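Local coordinates for transketolase (PDB 3L84), which is a homodimeric, thiamine diphosphate-dependent enzyme of the transketolase family, built from three alpha/beta domains, at residues F415-A429 with H453-N467. Sequence-based numbering, arbitrary orientation.
Sequences FIFSEYLKPAARIAA and HQPIEQLSTFRAMPN
Phe-415 and Gln-458 meet where two nearly parallel helices, 418-429 and 458-464, run side by side at the dimer interface in the pyrimidine-binding domain, an alpha/beta fold around a parallel sheet. The helix axes stay 11.5 Å apart at closest, so side chains from the helices and their flanking residues fill the space between. Near one end, with CG anti to the backbone N (chi1 -167°), the Phe-415 ring takes CB of Gln-458 over one face, 3.7 Å from its centroid, while Pro-455 packs against CD2. Beyond it, Phe-417 turns its ring edge to the His-453 face. Midway, the Phe-462 ring occupies the hollow lined by Ser-418, Lys-422 and Ala-425; Phe-439 of strand 436-440 packs against it edge-to-face. Just past the second helix, Met-465 (selenomethionine), extended as far as its selenium and then bent, lays SE 3.6 Å from CA of Arg-426. Lys-422 presses CE tightly against CG2 of Thr-461, at 3.5 Å. Its NZ meets SE of Met-465 tip to tip at 3.4 Å and, like Arg-426, pairs with Glu-457 of the second subunit. Gln-458, bent about CB-CG (chi2 72°), donates from NE2 to OE2 of Glu-419 at 2.8 Å, from above the carboxylate plane; its OE1 takes the N-H of Ile-456, fixing the amide's rotation. OE2 of Glu-419 also accepts from a water shared with OG1 of Thr-461, which has Thr-461 of the second subunit as its main partner. Lys-422 of that subunit pairs with both Glu-419 and Glu-457 here, probably easing their OE2-OE2 approach of 3.6 Å. At the far end, Asn-467 ND2 donates to Ala-429 O at 3.0 Å, coming from above the carbonyl plane.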
ATOM      1  N   PHE A 415      -6.968  -8.089  -7.618  1.00  5.65           N
ATOM      2  CA  PHE A 415      -5.698  -7.539  -8.084  1.00  5.98           C
ATOM      3  C   PHE A 415      -5.602  -6.040  -7.811  1.00  6.43           C
ATOM      4  O   PHE A 415      -4.519  -5.538  -7.508  1.00  6.99           O
ATOM      5  CB  PHE A 415      -5.542  -7.852  -9.585  1.00  5.96           C
ATOM      6  CG  PHE A 415      -4.157  -7.637 -10.172  1.00  6.12           C
ATOM      7  CD1 PHE A 415      -2.999  -7.818  -9.426  1.00  6.92           C
ATOM      8  CD2 PHE A 415      -4.034  -7.329 -11.520  1.00  6.45           C
ATOM      9  CE1 PHE A 415      -1.745  -7.689 -10.024  1.00  6.68           C
ATOM     10  CE2 PHE A 415      -2.789  -7.217 -12.109  1.00  6.59           C
ATOM     11  CZ  PHE A 415      -1.677  -7.378 -11.360  1.00  6.44           C
ATOM     12  N   ILE A 416      -6.700  -5.282  -7.879  1.00  5.99           N
ATOM     13  CA  ILE A 416      -6.572  -3.867  -7.601  1.00  7.55           C
ATOM     14  C   ILE A 416      -6.109  -3.620  -6.157  1.00  7.27           C
ATOM     15  O   ILE A 416      -5.363  -2.663  -5.880  1.00  8.66           O
ATOM     16  CB  ILE A 416      -7.903  -3.139  -7.878  1.00  8.16           C
ATOM     17  CG1 ILE A 416      -7.745  -1.630  -7.735  1.00 10.50           C
ATOM     18  CG2 ILE A 416      -9.033  -3.635  -7.004  1.00  9.17           C
ATOM     19  CD1 ILE A 416      -6.629  -1.026  -8.620  1.00 12.92           C
ATOM     20  N   PHE A 417      -6.465  -4.477  -5.216  1.00  7.09           N
ATOM     21  CA  PHE A 417      -6.103  -4.343  -3.814  1.00  7.53           C
ATOM     22  C   PHE A 417      -4.785  -4.983  -3.469  1.00  6.89           C
ATOM     23  O   PHE A 417      -4.341  -4.922  -2.308  1.00  7.46           O
ATOM     24  CB  PHE A 417      -7.263  -4.772  -2.880  1.00  8.82           C
ATOM     25  CG  PHE A 417      -8.508  -4.074  -3.162  1.00 12.58           C
ATOM     26  CD1 PHE A 417      -8.492  -2.713  -3.525  1.00 11.64           C
ATOM     27  CD2 PHE A 417      -9.707  -4.752  -3.154  1.00 15.60           C
ATOM     28  CE1 PHE A 417      -9.672  -2.022  -3.848  1.00 16.03           C
ATOM     29  CE2 PHE A 417     -10.898  -4.046  -3.492  1.00 18.27           C
ATOM     30  CZ  PHE A 417     -10.849  -2.727  -3.849  1.00 17.48           C
ATOM     31  N   SER A 418      -4.083  -5.520  -4.469  1.00  6.98           N
ATOM     32  CA  SER A 418      -2.667  -5.838  -4.299  1.00  7.25           C
ATOM     33  C   SER A 418      -1.911  -4.602  -3.809  1.00  6.80           C
ATOM     34  O   SER A 418      -0.916  -4.714  -3.094  1.00  7.58           O
ATOM     35  CB  SER A 418      -2.024  -6.348  -5.589  1.00  7.67           C
ATOM     36  OG  SER A 418      -1.981  -5.360  -6.591  1.00  8.10           O
ATOM     37  N   GLU A 419      -2.391  -3.426  -4.188  1.00  6.10           N
ATOM     38  CA  GLU A 419      -1.689  -2.190  -3.795  1.00  6.76           C
ATOM     39  C   GLU A 419      -1.733  -1.976  -2.299  1.00  7.10           C
ATOM     40  O   GLU A 419      -0.833  -1.325  -1.751  1.00  7.84           O
ATOM     41  CB  GLU A 419      -2.230  -0.982  -4.535  1.00  7.06           C
ATOM     42  CG  GLU A 419      -2.077  -1.133  -6.031  1.00  7.95           C
ATOM     43  CD  GLU A 419      -2.171   0.133  -6.835  1.00  8.08           C
ATOM     44  OE1 GLU A 419      -2.904   1.065  -6.425  1.00  9.30           O
ATOM     45  OE2 GLU A 419      -1.510   0.201  -7.882  1.00  8.91           O
ATOM     46  N   TYR A 420      -2.751  -2.478  -1.613  1.00  6.42           N
ATOM     47  CA  TYR A 420      -2.810  -2.363  -0.148  1.00  6.74           C
ATOM     48  C   TYR A 420      -1.774  -3.228   0.514  1.00  7.58           C
ATOM     49  O   TYR A 420      -1.384  -2.891   1.654  1.00  9.93           O
ATOM     50  CB  TYR A 420      -4.200  -2.747   0.381  1.00  7.07           C
ATOM     51  CG  TYR A 420      -5.287  -1.693   0.306  1.00  6.68           C
ATOM     52  CD1 TYR A 420      -5.786  -1.231  -0.884  1.00  8.28           C
ATOM     53  CD2 TYR A 420      -5.887  -1.222   1.481  1.00  8.39           C
ATOM     54  CE1 TYR A 420      -6.816  -0.304  -0.930  1.00  7.67           C
ATOM     55  CE2 TYR A 420      -6.924  -0.286   1.452  1.00  8.97           C
ATOM     56  CZ  TYR A 420      -7.400   0.161   0.245  1.00  8.79           C
ATOM     57  OH  TYR A 420      -8.445   1.097   0.215  1.00  9.01           O
ATOM     58  N   LEU A 421      -1.323  -4.310  -0.118  1.00  6.08           N
ATOM     59  CA  LEU A 421      -0.371  -5.258   0.486  1.00  6.45           C
ATOM     60  C   LEU A 421       1.031  -5.229  -0.117  1.00  6.62           C
ATOM     61  O   LEU A 421       1.926  -5.986   0.318  1.00  6.64           O
ATOM     62  CB  LEU A 421      -0.938  -6.694   0.552  1.00  6.77           C
ATOM     63  CG  LEU A 421      -1.359  -7.332  -0.776  1.00  6.75           C
ATOM     64  CD1 LEU A 421      -0.188  -7.641  -1.722  1.00  8.42           C
ATOM     65  CD2 LEU A 421      -2.149  -8.622  -0.482  1.00  7.77           C
ATOM     66  N   LYS A 422       1.261  -4.381  -1.128  1.00  6.58           N
ATOM     67  CA  LYS A 422       2.527  -4.357  -1.865  1.00  6.60           C
ATOM     68  C   LYS A 422       3.761  -4.237  -0.953  1.00  6.78           C
ATOM     69  O   LYS A 422       4.742  -4.918  -1.214  1.00  6.54           O
ATOM     70  CB  LYS A 422       2.472  -3.262  -2.927  1.00  7.66           C
ATOM     71  CG  LYS A 422       3.777  -2.975  -3.694  1.00  7.73           C
ATOM     72  CD  LYS A 422       4.274  -4.110  -4.539  1.00  9.75           C
ATOM     73  CE  LYS A 422       5.592  -3.751  -5.232  1.00  7.89           C
ATOM     74  NZ  LYS A 422       6.708  -3.706  -4.229  1.00  8.33           N
ATOM     75  N   PRO A 423       3.739  -3.425   0.112  1.00  5.88           N
ATOM     76  CA  PRO A 423       4.992  -3.326   0.906  1.00  6.31           C
ATOM     77  C   PRO A 423       5.383  -4.647   1.533  1.00  6.43           C
ATOM     78  O   PRO A 423       6.563  -4.964   1.667  1.00  7.16           O
ATOM     79  CB  PRO A 423       4.652  -2.275   1.979  1.00  6.71           C
ATOM     80  CG  PRO A 423       3.588  -1.473   1.377  1.00  7.25           C
ATOM     81  CD  PRO A 423       2.736  -2.435   0.552  1.00  7.76           C
ATOM     82  N   ALA A 424       4.409  -5.460   1.944  1.00  6.67           N
ATOM     83  CA  ALA A 424       4.661  -6.777   2.505  1.00  5.94           C
ATOM     84  C   ALA A 424       5.017  -7.781   1.424  1.00  6.06           C
ATOM     85  O   ALA A 424       5.860  -8.643   1.638  1.00  6.51           O
ATOM     86  CB  ALA A 424       3.424  -7.262   3.312  1.00  7.38           C
ATOM     87  N   ALA A 425       4.404  -7.686   0.238  1.00  6.25           N
ATOM     88  CA  ALA A 425       4.847  -8.511  -0.877  1.00  6.06           C
ATOM     89  C   ALA A 425       6.323  -8.282  -1.170  1.00  5.68           C
ATOM     90  O   ALA A 425       7.065  -9.206  -1.495  1.00  6.25           O
ATOM     91  CB  ALA A 425       3.979  -8.273  -2.126  1.00  6.51           C
ATOM     92  N   ARG A 426       6.764  -7.034  -1.059  1.00  5.75           N
ATOM     93  CA  ARG A 426       8.142  -6.720  -1.306  1.00  5.42           C
ATOM     94  C   ARG A 426       9.056  -7.411  -0.309  1.00  5.34           C
ATOM     95  O   ARG A 426      10.149  -7.842  -0.701  1.00  5.75           O
ATOM     96  CB  ARG A 426       8.339  -5.210  -1.243  1.00  5.65           C
ATOM     97  CG  ARG A 426       9.592  -4.756  -1.933  1.00  5.87           C
ATOM     98  CD  ARG A 426       9.785  -3.214  -1.859  1.00  4.60           C
ATOM     99  NE  ARG A 426      10.766  -2.769  -2.841  1.00  5.58           N
ATOM    100  CZ  ARG A 426      12.021  -2.433  -2.584  1.00  5.60           C
ATOM    101  NH1 ARG A 426      12.496  -2.455  -1.359  1.00  6.27           N
ATOM    102  NH2 ARG A 426      12.792  -2.049  -3.588  1.00  6.10           N
ATOM    103  N   ILE A 427       8.662  -7.520   0.954  1.00  5.84           N
ATOM    104  CA  ILE A 427       9.455  -8.265   1.926  1.00  6.01           C
ATOM    105  C   ILE A 427       9.520  -9.748   1.546  1.00  5.71           C
ATOM    106  O   ILE A 427      10.581 -10.387   1.690  1.00  5.80           O
ATOM    107  CB  ILE A 427       8.916  -8.076   3.349  1.00  6.81           C
ATOM    108  CG1 ILE A 427       9.031  -6.623   3.803  1.00 10.56           C
ATOM    109  CG2 ILE A 427       9.634  -9.007   4.334  1.00 10.41           C
ATOM    110  CD1 ILE A 427      10.478  -6.243   4.233  1.00 14.02           C
ATOM    111  N   ALA A 428       8.433 -10.326   1.076  1.00  5.76           N
ATOM    112  CA  ALA A 428       8.475 -11.705   0.577  1.00  5.28           C
ATOM    113  C   ALA A 428       9.532 -11.860  -0.502  1.00  5.62           C
ATOM    114  O   ALA A 428      10.296 -12.842  -0.534  1.00  5.95           O
ATOM    115  CB  ALA A 428       7.099 -12.128   0.075  1.00  6.07           C
ATOM    116  N   ALA A 429       9.555 -10.923  -1.445  1.00  5.05           N
ATOM    117  CA  ALA A 429      10.514 -10.926  -2.530  1.00  5.13           C
ATOM    118  C   ALA A 429      11.935 -10.757  -2.029  1.00  5.58           C
ATOM    119  O   ALA A 429      12.847 -11.490  -2.449  1.00  5.59           O
ATOM    120  CB  ALA A 429      10.137  -9.855  -3.545  1.00  5.87           C
ATOM    121  N   HIS A 453     -12.033  -0.281  -9.341  1.00  6.24           N
ATOM    122  CA  HIS A 453     -11.945  -1.726  -9.162  1.00  6.74           C
ATOM    123  C   HIS A 453     -11.346  -2.401 -10.396  1.00  7.53           C
ATOM    124  O   HIS A 453     -11.421  -3.636 -10.472  1.00 10.85           O
ATOM    125  CB  HIS A 453     -13.314  -2.337  -8.783  1.00  7.48           C
ATOM    126  CG  HIS A 453     -13.737  -1.956  -7.402  1.00  8.65           C
ATOM    127  ND1 HIS A 453     -13.809  -2.831  -6.335  1.00 15.55           N
ATOM    128  CD2 HIS A 453     -14.027  -0.734  -6.903  1.00  7.63           C
ATOM    129  CE1 HIS A 453     -14.195  -2.154  -5.253  1.00  7.83           C
ATOM    130  NE2 HIS A 453     -14.327  -0.884  -5.580  1.00 13.05           N
ATOM    131  N   GLN A 454     -10.813  -1.641 -11.366  1.00  6.17           N
ATOM    132  CA  GLN A 454     -10.264  -2.184 -12.603  1.00  6.43           C
ATOM    133  C   GLN A 454      -8.794  -1.959 -12.627  1.00  5.77           C
ATOM    134  O   GLN A 454      -8.356  -0.807 -12.771  1.00  5.96           O
ATOM    135  CB  GLN A 454     -10.932  -1.554 -13.805  1.00  6.22           C
ATOM    136  CG  GLN A 454     -12.402  -2.025 -13.956  1.00  5.83           C
ATOM    137  CD  GLN A 454     -13.220  -1.187 -14.902  1.00  7.16           C
ATOM    138  OE1 GLN A 454     -12.766  -0.143 -15.349  1.00  9.84           O
ATOM    139  NE2 GLN A 454     -14.432  -1.617 -15.224  1.00  7.42           N
ATOM    140  N   PRO A 455      -7.976  -3.006 -12.495  1.00  5.36           N
ATOM    141  CA  PRO A 455      -6.544  -2.850 -12.589  1.00  6.06           C
ATOM    142  C   PRO A 455      -6.085  -2.283 -13.927  1.00  5.56           C
ATOM    143  O   PRO A 455      -6.727  -2.496 -14.960  1.00  6.50           O
ATOM    144  CB  PRO A 455      -6.023  -4.281 -12.429  1.00  6.70           C
ATOM    145  CG  PRO A 455      -7.076  -4.972 -11.680  1.00  6.97           C
ATOM    146  CD  PRO A 455      -8.361  -4.396 -12.193  1.00  6.14           C
ATOM    147  N   ILE A 456      -5.028  -1.482 -13.874  1.00  5.36           N
ATOM    148  CA  ILE A 456      -4.398  -0.913 -15.077  1.00  5.92           C
ATOM    149  C   ILE A 456      -2.884  -1.033 -14.965  1.00  5.88           C
ATOM    150  O   ILE A 456      -2.223  -1.563 -15.875  1.00  6.47           O
ATOM    151  CB  ILE A 456      -4.804   0.587 -15.296  1.00  5.92           C
ATOM    152  CG1 ILE A 456      -6.310   0.761 -15.467  1.00  7.13           C
ATOM    153  CG2 ILE A 456      -4.022   1.190 -16.472  1.00  6.99           C
ATOM    154  CD1 ILE A 456      -6.906   0.226 -16.769  1.00  8.80           C
ATOM    155  N   GLU A 457      -2.327  -0.562 -13.861  1.00  6.27           N
ATOM    156  CA  GLU A 457      -0.878  -0.427 -13.655  1.00  5.46           C
ATOM    157  C   GLU A 457      -0.248  -1.530 -12.793  1.00  5.91           C
ATOM    158  O   GLU A 457       0.977  -1.567 -12.630  1.00  6.78           O
ATOM    159  CB  GLU A 457      -0.538   0.940 -13.045  1.00  6.90           C
ATOM    160  CG  GLU A 457      -0.991   1.188 -11.623  1.00  6.99           C
ATOM    161  CD  GLU A 457      -2.433   1.675 -11.435  1.00  8.41           C
ATOM    162  OE1 GLU A 457      -3.367   1.264 -12.185  1.00  7.09           O
ATOM    163  OE2 GLU A 457      -2.684   2.433 -10.462  1.00  7.97           O
ATOM    164  N   GLN A 458      -1.069  -2.419 -12.238  1.00  6.15           N
ATOM    165  CA  GLN A 458      -0.558  -3.376 -11.269  1.00  6.20           C
ATOM    166  C   GLN A 458       0.328  -4.443 -11.872  1.00  7.15           C
ATOM    167  O   GLN A 458       1.252  -4.918 -11.204  1.00  6.84           O
ATOM    168  CB  GLN A 458      -1.713  -3.978 -10.472  1.00  7.54           C
ATOM    169  CG  GLN A 458      -2.406  -2.980  -9.540  1.00  7.39           C
ATOM    170  CD  GLN A 458      -3.249  -1.945 -10.268  1.00  6.36           C
ATOM    171  OE1 GLN A 458      -3.847  -2.241 -11.297  1.00  8.07           O
ATOM    172  NE2 GLN A 458      -3.345  -0.741  -9.720  1.00  8.42           N
ATOM    173  N   LEU A 459       0.046  -4.883 -13.089  1.00  6.45           N
ATOM    174  CA  LEU A 459       0.914  -5.844 -13.752  1.00  7.10           C
ATOM    175  C   LEU A 459       2.313  -5.256 -13.884  1.00  7.06           C
ATOM    176  O   LEU A 459       3.320  -5.944 -13.645  1.00  8.62           O
ATOM    177  CB  LEU A 459       0.300  -6.200 -15.098  1.00  9.69           C
ATOM    178  CG  LEU A 459       0.683  -7.439 -15.840  1.00 11.98           C
ATOM    179  CD1 LEU A 459       0.533  -8.693 -14.948  1.00 11.41           C
ATOM    180  CD2 LEU A 459      -0.225  -7.571 -17.055  1.00 11.84           C
ATOM    181  N   SER A 460       2.437  -3.988 -14.235  1.00  6.66           N
ATOM    182  CA  SER A 460       3.749  -3.338 -14.342  1.00  7.30           C
ATOM    183  C   SER A 460       4.486  -3.361 -13.004  1.00  7.73           C
ATOM    184  O   SER A 460       5.680  -3.606 -12.944  1.00  7.41           O
ATOM    185  CB  SER A 460       3.655  -1.906 -14.821  1.00  7.78           C
ATOM    186  OG  SER A 460       3.221  -1.803 -16.155  1.00 10.39           O
ATOM    187  N   THR A 461       3.786  -3.048 -11.917  1.00  6.41           N
ATOM    188  CA  THR A 461       4.367  -3.072 -10.582  1.00  5.98           C
ATOM    189  C   THR A 461       4.943  -4.428 -10.235  1.00  6.22           C
ATOM    190  O   THR A 461       6.103  -4.512  -9.822  1.00  7.64           O
ATOM    191  CB  THR A 461       3.355  -2.697  -9.526  1.00  7.23           C
ATOM    192  OG1 THR A 461       2.908  -1.354  -9.768  1.00  7.77           O
ATOM    193  CG2 THR A 461       3.892  -2.824  -8.106  1.00  7.84           C
ATOM    194  N   PHE A 462       4.153  -5.484 -10.397  1.00  6.34           N
ATOM    195  CA  PHE A 462       4.620  -6.804 -10.025  1.00  7.05           C
ATOM    196  C   PHE A 462       5.729  -7.314 -10.938  1.00  6.74           C
ATOM    197  O   PHE A 462       6.662  -7.959 -10.454  1.00  8.10           O
ATOM    198  CB  PHE A 462       3.444  -7.787  -9.854  1.00  7.99           C
ATOM    199  CG  PHE A 462       2.867  -7.704  -8.510  1.00  9.67           C
ATOM    200  CD1 PHE A 462       2.038  -6.694  -8.152  1.00 10.86           C
ATOM    201  CD2 PHE A 462       3.210  -8.682  -7.575  1.00 12.92           C
ATOM    202  CE1 PHE A 462       1.584  -6.595  -6.783  1.00 14.08           C
ATOM    203  CE2 PHE A 462       2.744  -8.613  -6.293  1.00 14.59           C
ATOM    204  CZ  PHE A 462       1.986  -7.561  -5.889  1.00 13.47           C
ATOM    205  N   ARG A 463       5.687  -6.999 -12.217  1.00  5.90           N
ATOM    206  CA  ARG A 463       6.769  -7.373 -13.102  1.00  5.74           C
ATOM    207  C   ARG A 463       8.028  -6.619 -12.768  1.00  7.27           C
ATOM    208  O   ARG A 463       9.121  -7.221 -12.811  1.00  9.56           O
ATOM    209  CB  ARG A 463       6.386  -7.155 -14.549  1.00  6.70           C
ATOM    210  CG  ARG A 463       5.330  -8.138 -15.009  1.00  6.42           C
ATOM    211  CD  ARG A 463       4.864  -7.794 -16.391  1.00  7.22           C
ATOM    212  NE  ARG A 463       3.954  -8.807 -16.927  1.00  7.21           N
ATOM    213  CZ  ARG A 463       3.183  -8.612 -17.971  1.00  8.70           C
ATOM    214  NH1 ARG A 463       3.096  -7.413 -18.526  1.00 10.76           N
ATOM    215  NH2 ARG A 463       2.404  -9.613 -18.395  1.00 10.87           N
ATOM    216  N   ALA A 464       7.951  -5.354 -12.362  1.00  6.26           N
ATOM    217  CA  ALA A 464       9.136  -4.570 -12.046  1.00  6.40           C
ATOM    218  C   ALA A 464       9.765  -4.976 -10.716  1.00  6.72           C
ATOM    219  O   ALA A 464      10.964  -4.783 -10.522  1.00  6.89           O
ATOM    220  CB  ALA A 464       8.805  -3.094 -12.007  1.00  7.43           C
HETATM  221  N   MSE A 465       8.989  -5.469  -9.758  1.00  6.41           N
HETATM  222  CA  MSE A 465       9.509  -5.910  -8.480  1.00  5.90           C
HETATM  223  C   MSE A 465      10.441  -7.113  -8.658  1.00  6.11           C
HETATM  224  O   MSE A 465      10.027  -8.165  -9.173  1.00  6.88           O
HETATM  225  CB  MSE A 465       8.351  -6.272  -7.556  1.00  7.17           C
HETATM  226  CG  MSE A 465       8.830  -6.759  -6.178  1.00  8.09           C
HETATM  227 SE   MSE A 465       7.422  -7.000  -4.858  0.70 10.72          SE
HETATM  228  CE  MSE A 465       5.923  -7.568  -5.993  1.00 11.56           C
ATOM    229  N   PRO A 466      11.684  -7.000  -8.194  1.00  6.33           N
ATOM    230  CA  PRO A 466      12.566  -8.161  -8.268  1.00  6.87           C
ATOM    231  C   PRO A 466      12.079  -9.369  -7.486  1.00  6.38           C
ATOM    232  O   PRO A 466      11.310  -9.229  -6.529  1.00  6.04           O
ATOM    233  CB  PRO A 466      13.890  -7.621  -7.695  1.00  7.81           C
ATOM    234  CG  PRO A 466      13.830  -6.152  -7.957  1.00  8.36           C
ATOM    235  CD  PRO A 466      12.398  -5.798  -7.731  1.00  5.91           C
ATOM    236  N   ASN A 467      12.622 -10.538  -7.828  1.00  7.55           N
ATOM    237  CA  ASN A 467      12.398 -11.768  -7.074  1.00  7.22           C
ATOM    238  C   ASN A 467      10.916 -12.145  -6.939  1.00  7.66           C
ATOM    239  O   ASN A 467      10.490 -12.607  -5.901  1.00  7.80           O
ATOM    240  CB  ASN A 467      13.018 -11.726  -5.659  1.00  7.41           C
ATOM    241  CG  ASN A 467      14.504 -11.679  -5.645  1.00  9.46           C
ATOM    242  OD1 ASN A 467      15.167 -11.949  -6.669  1.00 11.72           O
ATOM    243  ND2 ASN A 467      15.065 -11.418  -4.475  1.00  9.43           N
TER
HETATM  244  O   HOH W   1       0.879  -1.031  -7.943  1.00 10.03           O